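Long-range contacts in GH127 beta-L-arabinofuranoside (Geobacillus stearothermophilus, PDB 4QJY), which probably hydrolyses terminal beta-L-arabinofuranosidic bonds, releasing L-arabinose from arabinofuranosides: residues A[549-554]-A[642-647]; A[579-584]-A[594-599]; A[601-606]-A[618-623]. One frame throughout, in Å; residues are numbered along the deposited sequence.

Interaction 1 of 3, residues A[549-554]-A[642-647]; sequences KVALQR and VVWVNE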
loop_
_atom_site.group_PDB
_atom_site.type_symbol
_atom_site.label_atom_id
_atom_site.label_comp_id
_atom_site.label_asym_id
_atom_site.label_seq_id
_atom_site.Cartn_x
_atom_site.Cartn_y
_atom_site.Cartn_z
ATOM N N LYS A 549 -16.361 6.171 -8.450
ATOM C CA LYS A 549 -15.519 7.314 -8.907
ATOM C C LYS A 549 -15.678 7.523 -10.393
ATOM O O LYS A 549 -16.075 6.597 -11.117
ATOM C CB LYS A 549 -14.047 7.026 -8.630
ATOM C CG LYS A 549 -13.688 6.775 -7.157
ATOM C CD LYS A 549 -12.176 6.616 -6.942
ATOM C CE LYS A 549 -11.804 6.256 -5.503
ATOM N NZ LYS A 549 -12.422 7.156 -4.495
ATOM N N VAL A 550 -15.278 8.689 -10.880
ATOM C CA VAL A 550 -15.432 9.000 -12.292
ATOM C C VAL A 550 -14.268 9.874 -12.716
ATOM O O VAL A 550 -13.740 10.623 -11.921
ATOM C CB VAL A 550 -16.776 9.748 -12.521
ATOM C CG1 VAL A 550 -16.784 11.077 -11.805
ATOM C CG2 VAL A 550 -17.067 9.982 -13.994
ATOM N N ALA A 551 -13.844 9.730 -13.970
ATOM C CA ALA A 551 -12.688 10.438 -14.515
ATOM C C ALA A 551 -13.179 11.306 -15.656
ATOM O O ALA A 551 -14.149 10.953 -16.287
ATOM C CB ALA A 551 -11.608 9.459 -14.977
ATOM N N LEU A 552 -12.571 12.471 -15.844
ATOM C CA LEU A 552 -12.963 13.390 -16.887
ATOM C C LEU A 552 -12.001 13.252 -18.048
ATOM O O LEU A 552 -10.742 13.208 -17.881
ATOM C CB LEU A 552 -12.974 14.826 -16.394
ATOM C CG LEU A 552 -14.003 15.006 -15.307
ATOM C CD1 LEU A 552 -14.001 16.436 -14.821
ATOM C CD2 LEU A 552 -15.376 14.582 -15.768
ATOM N N GLN A 553 -12.588 13.122 -19.234
ATOM C CA GLN A 553 -11.789 13.046 -20.449
ATOM C C GLN A 553 -12.403 13.906 -21.558
ATOM O O GLN A 553 -13.632 14.151 -21.577
ATOM C CB GLN A 553 -11.609 11.593 -20.863
ATOM C CG GLN A 553 -10.694 11.388 -22.059
ATOM C CD GLN A 553 -10.451 9.936 -22.389
ATOM O OE1 GLN A 553 -10.554 9.061 -21.548
ATOM N NE2 GLN A 553 -10.105 9.683 -23.617
ATOM N N ARG A 554 -11.526 14.470 -22.378
ATOM C CA ARG A 554 -11.935 15.229 -23.553
ATOM C C ARG A 554 -10.995 14.923 -24.704
ATOM O O ARG A 554 -9.788 15.115 -24.585
ATOM C CB ARG A 554 -11.967 16.716 -23.279
ATOM C CG ARG A 554 -12.554 17.499 -24.437
ATOM C CD ARG A 554 -12.689 18.964 -24.089
ATOM N NE ARG A 554 -13.077 19.699 -25.273
ATOM C CZ ARG A 554 -12.243 20.158 -26.202
ATOM N NH1 ARG A 554 -10.931 20.004 -26.117
ATOM N NH2 ARG A 554 -12.727 20.749 -27.272
ATOM N N VAL A 642 -5.802 14.315 -8.091
ATOM C CA VAL A 642 -6.644 13.148 -8.284
ATOM C C VAL A 642 -7.120 13.090 -9.746
ATOM O O VAL A 642 -7.530 14.083 -10.320
ATOM C CB VAL A 642 -7.891 13.149 -7.358
ATOM C CG1 VAL A 642 -8.801 11.977 -7.687
ATOM C CG2 VAL A 642 -7.499 12.884 -5.933
ATOM N N VAL A 643 -7.117 11.899 -10.309
ATOM C CA VAL A 643 -7.731 11.663 -11.573
ATOM C C VAL A 643 -9.128 11.123 -11.384
ATOM O O VAL A 643 -10.034 11.657 -11.975
ATOM C CB VAL A 643 -6.890 10.708 -12.422
ATOM C CG1 VAL A 643 -7.670 10.156 -13.626
ATOM C CG2 VAL A 643 -5.670 11.452 -12.885
ATOM N N TRP A 644 -9.302 10.040 -10.608
ATOM C CA TRP A 644 -10.613 9.447 -10.355
ATOM C C TRP A 644 -11.327 10.184 -9.198
ATOM O O TRP A 644 -10.890 10.109 -8.064
ATOM C CB TRP A 644 -10.485 7.987 -10.045
ATOM C CG TRP A 644 -10.105 7.198 -11.252
ATOM C CD1 TRP A 644 -8.828 6.838 -11.640
ATOM C CD2 TRP A 644 -10.971 6.722 -12.255
ATOM N NE1 TRP A 644 -8.871 6.189 -12.824
ATOM C CE2 TRP A 644 -10.175 6.098 -13.230
ATOM C CE3 TRP A 644 -12.359 6.734 -12.428
ATOM C CZ2 TRP A 644 -10.716 5.462 -14.317
ATOM C CZ3 TRP A 644 -12.885 6.120 -13.557
ATOM C CH2 TRP A 644 -12.068 5.550 -14.502
ATOM N N VAL A 645 -12.403 10.917 -9.489
ATOM C CA VAL A 645 -13.077 11.677 -8.446
ATOM C C VAL A 645 -14.344 10.992 -7.957
ATOM O O VAL A 645 -15.008 10.268 -8.705
ATOM C CB VAL A 645 -13.248 13.172 -8.825
ATOM C CG1 VAL A 645 -12.766 13.509 -10.239
ATOM C CG2 VAL A 645 -14.621 13.697 -8.558
ATOM N N ASN A 646 -14.646 11.208 -6.701
ATOM C CA ASN A 646 -15.836 10.667 -6.145
ATOM C C ASN A 646 -17.070 11.232 -6.807
ATOM O O ASN A 646 -17.175 12.385 -7.066
ATOM C CB ASN A 646 -15.879 10.848 -4.643
ATOM C CG ASN A 646 -14.877 10.002 -3.934
ATOM O OD1 ASN A 646 -14.118 10.485 -3.150
ATOM N ND2 ASN A 646 -14.865 8.755 -4.233
ATOM N N GLU A 647 -17.992 10.352 -7.085
ATOM C CA GLU A 647 -19.258 10.705 -7.630
ATOM C C GLU A 647 -20.216 10.921 -6.515
ATOM O O GLU A 647 -20.128 10.271 -5.526
ATOM C CB GLU A 647 -19.775 9.520 -8.348
ATOM C CG GLU A 647 -19.922 9.612 -9.826
ATOM C CD GLU A 647 -20.149 8.243 -10.432
ATOM O OE1 GLU A 647 -20.204 7.226 -9.706
ATOM O OE2 GLU A 647 -20.278 8.183 -11.638
HETATM O O HOH W 1 -10.410 13.011 -14.394
#
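The methyl of A551 sits over one face of the W644 indole. Its CB lies 3.7 Å from the centroid of the W644 six-membered ring and only 7° off the ring normal, which is the evidence for a CH-pi contact. At the edge of the same ring, in its plane, lies the backbone of K549 and V550, so face and rim are both used. W644 is set for this by its first torsion, with CG anti to the carbonyl carbon (chi1 -71°). K549 packs closely too, its aliphatic stem against W644, CD to CB 3.8 Å.

Beside this core V550 and V645 form an antiparallel hydrogen-bonded pair, which joins strand 549-554 to the last strand of the chain inside the mixed sheet of the GH127 C-terminal domain. V550 N donates to V645 O at 2.7 Å, in the carbonyl plane, and V645 N returns a bond to V550 O at 2.8 Å.

The pairing does not last. The strand axes run at 124° to each other, and by L552 the link is looser, made through a water that accepts from L552 N at 2.7 Å and donates to V643 O at 2.8 Å. K549 and E647 form the partly exposed end, where E647 crosses V550 at about a right angle, E647 CG 4.0 Å from V550 CG1.

The chemistry therefore divides. Dispersion and two backbone bonds hold the buried part; the aliphatic parts of K549 and E647 pack, while the E647 carboxylate takes its charge partner, K538, from outside the two segments.

Interaction 2 of 3, residues A[579-584]-A[594-599]; sequences AKLEAH and VVITGI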
loop_
_atom_site.group_PDB
_atom_site.type_symbol
_atom_site.label_atom_id
_atom_site.label_comp_id
_atom_site.label_asym_id
_atom_site.label_seq_id
_atom_site.Cartn_x
_atom_site.Cartn_y
_atom_site.Cartn_z
ATOM N N ALA A 579 -23.108 17.835 -13.456
ATOM C CA ALA A 579 -22.089 18.716 -12.892
ATOM C C ALA A 579 -21.818 19.952 -13.752
ATOM O O ALA A 579 -20.832 20.665 -13.483
ATOM C CB ALA A 579 -20.802 17.952 -12.652
ATOM N N LYS A 580 -22.680 20.230 -14.745
ATOM C CA LYS A 580 -22.594 21.493 -15.510
ATOM C C LYS A 580 -21.225 21.658 -16.158
ATOM O O LYS A 580 -20.571 22.675 -15.975
ATOM C CB LYS A 580 -22.872 22.740 -14.646
ATOM C CG LYS A 580 -23.661 22.536 -13.349
ATOM C CD LYS A 580 -25.135 22.248 -13.585
ATOM C CE LYS A 580 -25.994 23.474 -13.310
ATOM N NZ LYS A 580 -27.234 23.383 -14.125
ATOM N N LEU A 581 -20.810 20.668 -16.941
ATOM C CA LEU A 581 -19.422 20.601 -17.433
ATOM C C LEU A 581 -19.267 21.459 -18.654
ATOM O O LEU A 581 -20.075 21.347 -19.551
ATOM C CB LEU A 581 -19.049 19.181 -17.800
ATOM C CG LEU A 581 -19.111 18.225 -16.619
ATOM C CD1 LEU A 581 -18.955 16.795 -17.066
ATOM C CD2 LEU A 581 -18.060 18.583 -15.600
ATOM N N GLU A 582 -18.255 22.324 -18.638
ATOM C CA GLU A 582 -17.916 23.229 -19.742
ATOM C C GLU A 582 -16.441 23.017 -19.968
ATOM O O GLU A 582 -15.723 22.554 -19.069
ATOM C CB GLU A 582 -18.121 24.737 -19.419
ATOM C CG GLU A 582 -19.547 25.204 -19.076
ATOM C CD GLU A 582 -20.562 25.263 -20.249
ATOM O OE1 GLU A 582 -21.766 25.275 -19.919
ATOM O OE2 GLU A 582 -20.205 25.302 -21.475
ATOM N N ALA A 583 -15.983 23.384 -21.162
ATOM C CA ALA A 583 -14.561 23.369 -21.479
ATOM C C ALA A 583 -14.219 24.648 -22.189
ATOM O O ALA A 583 -15.034 25.141 -22.927
ATOM C CB ALA A 583 -14.220 22.153 -22.336
ATOM N N HIS A 584 -13.031 25.187 -21.969
ATOM C CA HIS A 584 -12.576 26.355 -22.719
ATOM C C HIS A 584 -11.047 26.410 -22.778
ATOM O O HIS A 584 -10.374 25.841 -21.959
ATOM C CB HIS A 584 -13.147 27.653 -22.101
ATOM C CG HIS A 584 -12.518 28.047 -20.807
ATOM N ND1 HIS A 584 -13.022 27.660 -19.584
ATOM C CD2 HIS A 584 -11.422 28.794 -20.538
ATOM C CE1 HIS A 584 -12.251 28.131 -18.617
ATOM N NE2 HIS A 584 -11.278 28.833 -19.169
ATOM N N VAL A 594 -6.749 23.244 -22.795
ATOM C CA VAL A 594 -8.186 23.287 -22.506
ATOM C C VAL A 594 -8.388 22.875 -21.056
ATOM O O VAL A 594 -7.813 21.883 -20.628
ATOM C CB VAL A 594 -9.051 22.384 -23.410
ATOM C CG1 VAL A 594 -10.483 22.457 -22.975
ATOM C CG2 VAL A 594 -8.960 22.800 -24.865
ATOM N N VAL A 595 -9.156 23.683 -20.309
ATOM C CA VAL A 595 -9.558 23.371 -18.962
ATOM C C VAL A 595 -11.060 23.015 -18.962
ATOM O O VAL A 595 -11.819 23.500 -19.772
ATOM C CB VAL A 595 -9.303 24.531 -18.011
ATOM C CG1 VAL A 595 -7.861 25.027 -18.140
ATOM C CG2 VAL A 595 -10.244 25.674 -18.272
ATOM N N ILE A 596 -11.443 22.127 -18.064
ATOM C CA ILE A 596 -12.782 21.742 -17.878
ATOM C C ILE A 596 -13.263 22.410 -16.587
ATOM O O ILE A 596 -12.552 22.427 -15.566
ATOM C CB ILE A 596 -12.845 20.231 -17.787
ATOM C CG1 ILE A 596 -12.565 19.653 -19.164
ATOM C CG2 ILE A 596 -14.197 19.779 -17.258
ATOM C CD1 ILE A 596 -12.563 18.153 -19.223
ATOM N N THR A 597 -14.446 23.002 -16.608
ATOM C CA THR A 597 -14.948 23.597 -15.384
ATOM C C THR A 597 -16.314 22.994 -15.066
ATOM O O THR A 597 -16.940 22.341 -15.895
ATOM C CB THR A 597 -14.966 25.144 -15.434
ATOM O OG1 THR A 597 -15.796 25.558 -16.507
ATOM C CG2 THR A 597 -13.567 25.711 -15.644
ATOM N N GLY A 598 -16.760 23.200 -13.842
ATOM C CA GLY A 598 -18.034 22.656 -13.417
ATOM C C GLY A 598 -18.314 22.951 -11.956
ATOM O O GLY A 598 -17.652 23.761 -11.334
ATOM N N ILE A 599 -19.327 22.286 -11.436
ATOM C CA ILE A 599 -19.775 22.465 -10.056
ATOM C C ILE A 599 -19.594 21.117 -9.369
ATOM O O ILE A 599 -19.935 20.085 -9.935
ATOM C CB ILE A 599 -21.262 22.857 -10.017
ATOM C CG1 ILE A 599 -21.436 24.271 -10.567
ATOM C CG2 ILE A 599 -21.837 22.747 -8.592
ATOM C CD1 ILE A 599 -20.703 25.313 -9.759
#
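H584 and V595 meet on one side of the hairpin, where the V595 methyl CG2 lies over a face of the imidazole, 3.5 Å from the centroid of the H584 ring and offset toward its rim. The normal is missed by 27°, and the shortest approach, V595 CG2 to H584 CE1, is a tight 3.2 Å. This CH-pi contact follows from the first torsion of H584: with CG placed between the backbone N and the carbonyl carbon (chi1 73°), the ring folds back across the partner strand. T597 meets the same ring differently, its CG2 at the edge, near the plane, 4.1 Å from H584 CE1, with the two side chains at about a right angle. NE2 of the ring is hydrogen-bonded to E586, which helps fix its rotation. With H584 replaced by alanine, the V595 methyl is likely to lose its aromatic cover and the E586 carboxylate its imidazole partner.

A583 and I596 point to the other side of the sheet, where A583 CB also packs 3.8 Å from V594 CG1. Further along, K580 and I599 lie side by side, CG to CG1 4.0 Å. Residues 579-581 are not regular strand, as the positive phi of K580 (57°) attests. G598 CA comes 3.4 Å from A579 O here; a CB on G598 would point toward the 579-584 segment and fall 2.8 Å from A579 O, a clash.

Four backbone bonds pair E582 with T597 and H584 with V595, and a fifth, I599 N to A579 O at 3.0 Å, spans the irregular part. The cross-strand polar links thus come from the backbone, while the side chains contribute mainly apolar and CH-pi packing, the arrangement of an antiparallel beta hairpin.

Interaction 3 of 3, residues A[601-606]-A[618-623]; sequences ERVDES and PRTYKV. With ACT (acetate ion), chain G.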
loop_
_atom_site.group_PDB
_atom_site.type_symbol
_atom_site.label_atom_id
_atom_site.label_comp_id
_atom_site.label_asym_id
_atom_site.label_seq_id
_atom_site.Cartn_x
_atom_site.Cartn_y
_atom_site.Cartn_z
ATOM N N GLU A 601 -19.460 19.276 -5.116
ATOM C CA GLU A 601 -19.937 19.376 -3.753
ATOM C C GLU A 601 -18.858 18.878 -2.818
ATOM O O GLU A 601 -18.099 17.969 -3.171
ATOM C CB GLU A 601 -21.181 18.530 -3.593
ATOM C CG GLU A 601 -22.342 18.980 -4.474
ATOM C CD GLU A 601 -23.694 18.345 -4.098
ATOM O OE1 GLU A 601 -23.851 17.885 -2.946
ATOM O OE2 GLU A 601 -24.619 18.344 -4.942
ATOM N N ARG A 602 -18.759 19.522 -1.657
ATOM C CA ARG A 602 -17.877 19.133 -0.585
ATOM C C ARG A 602 -18.695 18.947 0.695
ATOM O O ARG A 602 -19.732 19.581 0.895
ATOM C CB ARG A 602 -16.885 20.223 -0.337
ATOM C CG ARG A 602 -15.930 20.504 -1.453
ATOM C CD ARG A 602 -14.806 21.376 -0.877
ATOM N NE ARG A 602 -13.586 21.539 -1.664
ATOM C CZ ARG A 602 -12.537 20.728 -1.594
ATOM N NH1 ARG A 602 -12.589 19.610 -0.850
ATOM N NH2 ARG A 602 -11.433 21.004 -2.302
ATOM N N VAL A 603 -18.246 18.057 1.563
ATOM C CA VAL A 603 -18.880 17.907 2.841
ATOM C C VAL A 603 -18.327 18.936 3.790
ATOM O O VAL A 603 -17.110 19.141 3.806
ATOM C CB VAL A 603 -18.687 16.528 3.407
ATOM C CG1 VAL A 603 -19.316 16.479 4.778
ATOM C CG2 VAL A 603 -19.326 15.501 2.479
ATOM N N ASP A 604 -19.209 19.579 4.566
ATOM C CA ASP A 604 -18.819 20.504 5.662
ATOM C C ASP A 604 -18.400 19.765 6.960
ATOM O O ASP A 604 -19.155 19.005 7.520
ATOM C CB ASP A 604 -19.967 21.454 5.962
ATOM C CG ASP A 604 -19.644 22.471 7.109
ATOM O OD1 ASP A 604 -18.592 22.405 7.733
ATOM O OD2 ASP A 604 -20.479 23.351 7.390
ATOM N N GLU A 605 -17.208 20.041 7.462
ATOM C CA GLU A 605 -16.581 19.226 8.511
ATOM C C GLU A 605 -17.157 19.489 9.919
ATOM O O GLU A 605 -17.219 18.582 10.785
ATOM C CB GLU A 605 -15.066 19.503 8.562
ATOM C CG GLU A 605 -14.383 19.911 7.255
ATOM C CD GLU A 605 -12.892 19.612 7.276
ATOM O OE1 GLU A 605 -12.355 19.187 6.238
ATOM O OE2 GLU A 605 -12.258 19.773 8.333
ATOM N N SER A 606 -17.567 20.732 10.142
ATOM C CA SER A 606 -18.014 21.189 11.454
ATOM C C SER A 606 -19.037 20.305 12.188
ATOM O O SER A 606 -18.959 20.213 13.407
ATOM C CB SER A 606 -18.520 22.625 11.348
ATOM O OG SER A 606 -19.484 22.748 10.341
ATOM N N PRO A 618 -24.643 14.371 6.461
ATOM C CA PRO A 618 -23.733 15.469 6.286
ATOM C C PRO A 618 -24.340 16.555 5.420
ATOM O O PRO A 618 -25.033 16.259 4.430
ATOM C CB PRO A 618 -22.540 14.819 5.597
ATOM C CG PRO A 618 -23.120 13.693 4.809
ATOM C CD PRO A 618 -24.359 13.245 5.554
ATOM N N ARG A 619 -24.078 17.789 5.834
ATOM C CA ARG A 619 -24.427 18.978 5.093
ATOM C C ARG A 619 -23.312 19.217 4.061
ATOM O O ARG A 619 -22.140 19.273 4.419
ATOM C CB ARG A 619 -24.532 20.152 6.087
ATOM C CG ARG A 619 -25.022 21.458 5.485
ATOM C CD ARG A 619 -24.853 22.649 6.433
ATOM N NE ARG A 619 -24.583 23.886 5.684
ATOM C CZ ARG A 619 -23.392 24.263 5.210
ATOM N NH1 ARG A 619 -22.317 23.520 5.402
ATOM N NH2 ARG A 619 -23.267 25.405 4.543
ATOM N N THR A 620 -23.679 19.330 2.784
ATOM C CA THR A 620 -22.720 19.603 1.706
ATOM C C THR A 620 -22.899 20.977 1.126
ATOM O O THR A 620 -23.916 21.600 1.299
ATOM C CB THR A 620 -22.870 18.641 0.532
ATOM O OG1 THR A 620 -23.988 19.038 -0.239
ATOM C CG2 THR A 620 -23.047 17.213 0.993
ATOM N N TYR A 621 -21.905 21.446 0.403
ATOM C CA TYR A 621 -22.020 22.729 -0.280
ATOM C C TYR A 621 -21.311 22.748 -1.639
ATOM O O TYR A 621 -20.353 22.030 -1.884
ATOM C CB TYR A 621 -21.477 23.846 0.583
ATOM C CG TYR A 621 -20.007 23.745 0.869
ATOM C CD1 TYR A 621 -19.548 22.897 1.861
ATOM C CD2 TYR A 621 -19.067 24.518 0.176
ATOM C CE1 TYR A 621 -18.194 22.829 2.174
ATOM C CE2 TYR A 621 -17.718 24.431 0.477
ATOM C CZ TYR A 621 -17.302 23.562 1.469
ATOM O OH TYR A 621 -15.987 23.419 1.826
ATOM N N LYS A 622 -21.787 23.644 -2.478
ATOM C CA LYS A 622 -21.401 23.697 -3.848
ATOM C C LYS A 622 -20.157 24.517 -4.007
ATOM O O LYS A 622 -19.957 25.510 -3.326
ATOM C CB LYS A 622 -22.542 24.246 -4.690
ATOM C CG LYS A 622 -23.680 23.252 -4.863
ATOM C CD LYS A 622 -24.863 23.876 -5.621
ATOM C CE LYS A 622 -26.020 22.887 -5.770
ATOM N NZ LYS A 622 -26.881 23.133 -6.964
ATOM N N VAL A 623 -19.273 24.010 -4.847
ATOM C CA VAL A 623 -18.076 24.740 -5.250
ATOM C C VAL A 623 -17.860 24.583 -6.773
ATOM O O VAL A 623 -18.262 23.569 -7.382
ATOM C CB VAL A 623 -16.840 24.283 -4.455
ATOM C CG1 VAL A 623 -17.113 24.388 -2.973
ATOM C CG2 VAL A 623 -16.515 22.842 -4.745
HETATM C C ACT G . -19.011 26.810 4.421
HETATM O O ACT G . -17.980 26.231 4.034
HETATM O OXT ACT G . -20.125 26.576 3.873
HETATM C CH3 ACT G . -18.883 27.797 5.568
HETATM O O HOH W 2 -15.350 21.670 3.788
#
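Y621 has R602 CB over one face of its ring and an acetate oxygen over the opposite face. R602 CB lies 4.2 Å from the centroid of the Y621 ring, and acetate O stands 3.7 Å above the plane on the other side, offset toward the rim. The acetate probably comes from the crystallisation liquor. With CG between its backbone N and carbonyl carbon (chi1 64°), Y621 swings its ring back over R602. The R602 chain runs extended past the phenol, CD to Y621 OH 3.6 Å, and its guanidinium continues to the carbonyl oxygens of N566 and N569.

A water at the ring edge links Y621 OH, 2.7 Å away, to V603 O. Beyond it, D604 OD2 forms a salt bridge with R619 NH1 at 2.7 Å. Carboxylate and guanidinium planes are nearly perpendicular (79°), so the bridge runs through this single pair of atoms and not through a coplanar two-point pairing. R619 NH2 also gives acetate OXT a weak bond of 3.4 Å. The second carboxylate oxygen, D604 OD1, accepts from S606 N and S606 OG on the same face of its plane; the former bond makes an Asx turn.

R602 and Y621 form the hydrogen-bonded pair of this antiparallel ladder, and D604 N to R619 O at 3.0 Å extends it. Strand 593-603 lies between 620-629 and 574-586: V603 touches T620 and P618 on one hand and F574 on the other. V603 also packs on P541, and E605 is hydrogen-bonded to Q542, both of the second subunit.

Overall arrangement
From the N-terminal side, strand 549-554 comes first, and its partner 642-647 arrives only at the end of the chain, so interaction 1 closes a loop that spans most of the C-terminal domain. Interactions 2 and 3 both lie within that loop and follow one another in series: interaction 2 closes a short hairpin of strands 574-586 and 593-603, and interaction 3 joins the far end of 593-603 to 620-629. Neither crosses the other. All three belong to one mixed sheet. Interactions 1 and 2 touch where L552 and R554 pack on I596, A583 and V594; interactions 2 and 3 touch through I599 against K622 and V623. Interactions 1 and 3 stay about 7 Å apart at their nearest atoms.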